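Local coordinates for protein EreC (Klebsiella pneumoniae, PDB 6XCQ) that probably hydrolyses the lactone ring of erythromycin and related macrolide antibiotics, as a plasmid-borne esterase that confers macrolide resistance, at residues I341-M353 and K402-E414. The protein carries 1 engineered substitution. Residues are numbered along the deposited sequence; the frame is centred on the assembly and turned at random.
Sequences IAFTHLGSTVPEM and KAKRMRSQSASVE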
loop_
_atom_site.group_PDB
_atom_site.type_symbol
_atom_site.label_atom_id
_atom_site.label_comp_id
_atom_site.label_asym_id
_atom_site.label_seq_id
_atom_site.Cartn_x
_atom_site.Cartn_y
_atom_site.Cartn_z
ATOM N N ILE A 341 -5.704 3.932 -10.888
ATOM C CA ILE A 341 -6.667 5.023 -10.796
ATOM C C ILE A 341 -6.220 5.942 -9.658
ATOM O O ILE A 341 -6.239 5.550 -8.484
ATOM C CB ILE A 341 -8.095 4.509 -10.583
ATOM C CG1 ILE A 341 -8.412 3.400 -11.602
ATOM C CG2 ILE A 341 -9.083 5.678 -10.682
ATOM C CD1 ILE A 341 -9.816 2.845 -11.521
ATOM N N ALA A 342 -5.754 7.137 -10.009
ATOM C CA ALA A 342 -5.411 8.144 -9.010
ATOM C C ALA A 342 -6.670 8.802 -8.451
ATOM O O ALA A 342 -7.672 8.946 -9.152
ATOM C CB ALA A 342 -4.510 9.217 -9.607
ATOM N N PHE A 343 -6.616 9.184 -7.171
ATOM C CA PHE A 343 -7.679 9.941 -6.507
ATOM C C PHE A 343 -7.123 11.304 -6.136
ATOM O O PHE A 343 -6.071 11.379 -5.492
ATOM C CB PHE A 343 -8.164 9.274 -5.210
ATOM C CG PHE A 343 -9.006 8.057 -5.389
ATOM C CD1 PHE A 343 -8.896 7.249 -6.516
ATOM C CD2 PHE A 343 -9.871 7.672 -4.377
ATOM C CE1 PHE A 343 -9.667 6.086 -6.645
ATOM C CE2 PHE A 343 -10.643 6.518 -4.502
ATOM C CZ PHE A 343 -10.538 5.732 -5.640
ATOM N N THR A 344 -7.831 12.375 -6.487
ATOM C CA THR A 344 -7.423 13.697 -6.033
ATOM C C THR A 344 -8.669 14.469 -5.586
ATOM O O THR A 344 -9.755 13.901 -5.456
ATOM C CB THR A 344 -6.601 14.418 -7.109
ATOM O OG1 THR A 344 -6.025 15.599 -6.531
ATOM C CG2 THR A 344 -7.461 14.778 -8.320
ATOM N N HIS A 345 -8.513 15.766 -5.311
ATOM C CA HIS A 345 -9.605 16.508 -4.685
ATOM C C HIS A 345 -9.454 17.994 -4.949
ATOM O O HIS A 345 -8.372 18.485 -5.285
ATOM C CB HIS A 345 -9.649 16.264 -3.167
ATOM C CG HIS A 345 -8.492 16.880 -2.448
ATOM N ND1 HIS A 345 -8.530 18.161 -1.932
ATOM C CD2 HIS A 345 -7.245 16.407 -2.198
ATOM C CE1 HIS A 345 -7.362 18.444 -1.379
ATOM N NE2 HIS A 345 -6.561 17.397 -1.531
ATOM N N LEU A 346 -10.558 18.716 -4.738
ATOM C CA LEU A 346 -10.625 20.157 -4.955
ATOM C C LEU A 346 -10.688 20.953 -3.654
ATOM O O LEU A 346 -10.966 22.158 -3.691
ATOM C CB LEU A 346 -11.835 20.506 -5.834
ATOM C CG LEU A 346 -11.949 19.812 -7.187
ATOM C CD1 LEU A 346 -13.112 20.397 -7.981
ATOM C CD2 LEU A 346 -10.654 19.948 -7.990
ATOM N N GLY A 347 -10.412 20.327 -2.513
ATOM C CA GLY A 347 -10.504 21.027 -1.246
ATOM C C GLY A 347 -9.374 22.019 -1.044
ATOM O O GLY A 347 -8.312 21.937 -1.658
ATOM N N SER A 348 -9.611 22.990 -0.153
ATOM C CA SER A 348 -8.592 23.994 0.115
ATOM C C SER A 348 -7.564 23.499 1.118
ATOM O O SER A 348 -6.456 24.038 1.170
ATOM C CB SER A 348 -9.229 25.294 0.631
ATOM O OG SER A 348 -9.877 25.064 1.869
ATOM N N THR A 349 -7.900 22.475 1.893
ATOM C CA THR A 349 -7.000 21.902 2.877
ATOM C C THR A 349 -6.931 20.394 2.677
ATOM O O THR A 349 -7.754 19.790 1.981
ATOM C CB THR A 349 -7.460 22.216 4.307
ATOM O OG1 THR A 349 -8.732 21.599 4.533
ATOM C CG2 THR A 349 -7.600 23.732 4.531
ATOM N N VAL A 350 -5.948 19.784 3.326
ATOM C CA VAL A 350 -5.728 18.344 3.229
ATOM C C VAL A 350 -5.037 17.901 4.514
ATOM O O VAL A 350 -4.267 18.684 5.099
ATOM C CB VAL A 350 -4.912 18.013 1.963
ATOM C CG1 VAL A 350 -3.449 18.520 2.077
ATOM C CG2 VAL A 350 -4.959 16.557 1.636
ATOM N N PRO A 351 -5.318 16.705 5.030
ATOM C CA PRO A 351 -4.513 16.195 6.146
ATOM C C PRO A 351 -3.095 15.945 5.674
ATOM O O PRO A 351 -2.868 15.350 4.618
ATOM C CB PRO A 351 -5.216 14.888 6.544
ATOM C CG PRO A 351 -6.521 14.890 5.828
ATOM C CD PRO A 351 -6.356 15.741 4.621
ATOM N N GLU A 352 -2.141 16.418 6.447
ATOM C CA GLU A 352 -0.740 16.239 6.124
ATOM C C GLU A 352 -0.047 15.592 7.313
ATOM O O GLU A 352 -0.494 15.724 8.458
ATOM C CB GLU A 352 -0.092 17.590 5.770
ATOM C CG GLU A 352 1.406 17.537 5.418
ATOM C CD GLU A 352 1.707 16.674 4.205
ATOM O OE1 GLU A 352 1.685 15.428 4.351
ATOM O OE2 GLU A 352 1.973 17.243 3.111
ATOM N N MET A 353 1.033 14.873 7.038
ATOM C CA MET A 353 1.857 14.322 8.097
ATOM C C MET A 353 2.895 15.348 8.525
ATOM O O MET A 353 3.613 15.904 7.689
ATOM C CB MET A 353 2.516 13.024 7.633
ATOM C CG MET A 353 1.492 11.897 7.487
ATOM S SD MET A 353 2.150 10.427 6.685
ATOM C CE MET A 353 2.150 10.989 4.990
ATOM N N LYS A 402 -3.886 19.944 -20.985
ATOM C CA LYS A 402 -2.905 20.818 -20.362
ATOM C C LYS A 402 -2.373 20.272 -19.051
ATOM O O LYS A 402 -1.374 20.797 -18.551
ATOM C CB LYS A 402 -3.501 22.213 -20.098
ATOM C CG LYS A 402 -3.882 22.985 -21.357
ATOM C CD LYS A 402 -4.246 24.445 -21.064
ATOM C CE LYS A 402 -5.499 24.573 -20.219
ATOM N NZ LYS A 402 -6.081 25.957 -20.298
ATOM N N ALA A 403 -3.029 19.262 -18.480
ATOM C CA ALA A 403 -2.709 18.800 -17.139
ATOM C C ALA A 403 -1.355 18.102 -17.130
ATOM O O ALA A 403 -1.129 17.143 -17.877
ATOM C CB ALA A 403 -3.802 17.864 -16.633
ATOM N N LYS A 404 -0.455 18.591 -16.293
ATOM C CA LYS A 404 0.839 17.955 -16.096
ATOM C C LYS A 404 1.175 17.731 -14.635
ATOM O O LYS A 404 2.155 17.032 -14.344
ATOM C CB LYS A 404 1.947 18.802 -16.731
ATOM C CG LYS A 404 2.095 18.568 -18.226
ATOM C CD LYS A 404 3.075 19.559 -18.822
ATOM C CE LYS A 404 3.313 19.255 -20.298
ATOM N NZ LYS A 404 2.085 19.555 -21.075
ATOM N N ARG A 405 0.416 18.306 -13.708
ATOM C CA ARG A 405 0.683 18.138 -12.291
ATOM C C ARG A 405 -0.604 17.756 -11.572
ATOM O O ARG A 405 -1.708 18.034 -12.049
ATOM C CB ARG A 405 1.323 19.402 -11.674
ATOM C CG ARG A 405 0.546 20.697 -11.814
ATOM C CD ARG A 405 1.426 21.905 -11.451
ATOM N NE ARG A 405 2.140 22.436 -12.609
ATOM C CZ ARG A 405 3.447 22.306 -12.811
ATOM N NH1 ARG A 405 4.200 21.669 -11.928
ATOM N NH2 ARG A 405 4.003 22.816 -13.898
ATOM N N MET A 406 -0.451 17.064 -10.438
ATOM C CA MET A 406 -1.591 16.636 -9.637
ATOM C C MET A 406 -1.215 16.736 -8.168
ATOM O O MET A 406 -0.065 16.498 -7.795
ATOM C CB MET A 406 -2.022 15.197 -9.989
ATOM C CG MET A 406 -3.273 14.710 -9.250
ATOM S SD MET A 406 -3.998 13.259 -10.066
ATOM C CE MET A 406 -2.564 12.188 -10.129
ATOM N N ARG A 407 -2.197 17.072 -7.334
ATOM C CA ARG A 407 -1.938 17.193 -5.908
ATOM C C ARG A 407 -1.456 15.860 -5.337
ATOM O O ARG A 407 -1.874 14.785 -5.763
ATOM C CB ARG A 407 -3.194 17.654 -5.174
ATOM C CG ARG A 407 -3.597 19.102 -5.538
ATOM C CD ARG A 407 -4.935 19.451 -4.962
ATOM N NE ARG A 407 -5.019 20.876 -4.636
ATOM C CZ ARG A 407 -6.089 21.461 -4.122
ATOM N NH1 ARG A 407 -7.188 20.754 -3.892
ATOM N NH2 ARG A 407 -6.050 22.752 -3.818
ATOM N N SER A 408 -0.569 15.945 -4.360
ATOM C CA SER A 408 -0.110 14.757 -3.658
ATOM C C SER A 408 0.287 15.232 -2.270
ATOM O O SER A 408 1.177 16.078 -2.145
ATOM C CB SER A 408 1.058 14.109 -4.410
ATOM O OG SER A 408 1.641 13.049 -3.676
ATOM N N GLN A 409 -0.401 14.740 -1.245
ATOM C CA GLN A 409 -0.284 15.290 0.124
ATOM C C GLN A 409 -0.594 16.787 0.026
ATOM O O GLN A 409 -1.522 17.169 -0.701
ATOM C CB GLN A 409 1.072 14.951 0.726
ATOM C CG GLN A 409 1.316 13.457 0.938
ATOM C CD GLN A 409 0.268 12.801 1.814
ATOM O OE1 GLN A 409 -0.349 11.823 1.407
ATOM N NE2 GLN A 409 0.086 13.316 3.047
ATOM N N SER A 410 0.158 17.657 0.700
ATOM C CA SER A 410 -0.040 19.098 0.581
ATOM C C SER A 410 0.779 19.711 -0.547
ATOM O O SER A 410 0.813 20.937 -0.669
ATOM C CB SER A 410 0.283 19.806 1.903
ATOM O OG SER A 410 1.631 19.623 2.281
ATOM N N ALA A 411 1.404 18.888 -1.391
ATOM C CA ALA A 411 2.178 19.372 -2.526
ATOM C C ALA A 411 1.556 18.886 -3.832
ATOM O O ALA A 411 0.344 18.662 -3.887
ATOM C CB ALA A 411 3.639 18.913 -2.406
ATOM N N SER A 412 2.369 18.753 -4.889
ATOM C CA SER A 412 1.964 18.144 -6.155
ATOM C C SER A 412 3.116 17.326 -6.733
ATOM O O SER A 412 4.276 17.523 -6.383
ATOM C CB SER A 412 1.511 19.183 -7.204
ATOM O OG SER A 412 0.342 19.882 -6.802
ATOM N N VAL A 413 2.781 16.393 -7.620
ATOM C CA VAL A 413 3.767 15.714 -8.450
ATOM C C VAL A 413 3.530 16.167 -9.882
ATOM O O VAL A 413 2.415 16.540 -10.252
ATOM C CB VAL A 413 3.705 14.169 -8.344
ATOM C CG1 VAL A 413 3.814 13.728 -6.896
ATOM C CG2 VAL A 413 2.436 13.627 -8.981
ATOM N N GLU A 414 4.583 16.148 -10.687
ATOM C CA GLU A 414 4.488 16.480 -12.103
ATOM C C GLU A 414 4.982 15.306 -12.926
ATOM O O GLU A 414 6.019 14.717 -12.616
ATOM C CB GLU A 414 5.304 17.727 -12.441
ATOM C CG GLU A 414 5.463 17.944 -13.944
ATOM C CD GLU A 414 5.819 19.385 -14.319
ATOM O OE1 GLU A 414 6.299 20.135 -13.429
ATOM O OE2 GLU A 414 5.613 19.757 -15.507
HETATM O O HOH W 1 -4.411 14.777 -4.315
HETATM O O HOH W 2 -3.968 16.166 -1.762
HETATM O O HOH W 3 -8.930 24.428 -3.581
HETATM O O HOH W 4 -2.162 12.711 4.736
#
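The beta hairpin of strands 405-408 and 411-414 lies against the end of strand 338-345, part of the large mixed sheet, the start of strand 349-354 and the loop between them, with Arg407 filling the bend of that loop and Glu352 receiving the hairpin turn. Arg407 NH1 donates to two carbonyls, to Gly347 O at 2.8 Å on an in-plane lone pair and to His345 O at 2.9 Å from above the carbonyl plane. Asp372 O takes its NH2. Arg407 CD passes over one face of the His345 ring, offset toward its rim, and the ring and guanidinium planes are 39° apart; His345 ND1 accepts from Gly347 N, and NE2 is joined through a water to Gln409 O. At the type II' turn, the carboxylate of Glu352 takes four donors. OE2 accepts from Ser410 OG at 2.5 Å and from Ser410 N, whereas OE1 takes Met353 N and, from above the carboxylate plane, Gln409 NE2 at 3.0 Å. With CG anti to the backbone N (chi1 179°) and a bend at chi2, the glutamate chain sets both oxygens against the turn. Gln409 OE1 is held by His306 NE2 and His70 N, which fixes the amide's rotation. At the opposite end Met406 CE packs on Ala342 CB at 3.6 Å, and Glu380 binds both Thr344 OG1 and Arg407 N. The arrangement is that of a two-stranded hairpin whose strand 405-408 crosses strand 341-345 at 79°, its type II' turn held by a glutamate carboxylate.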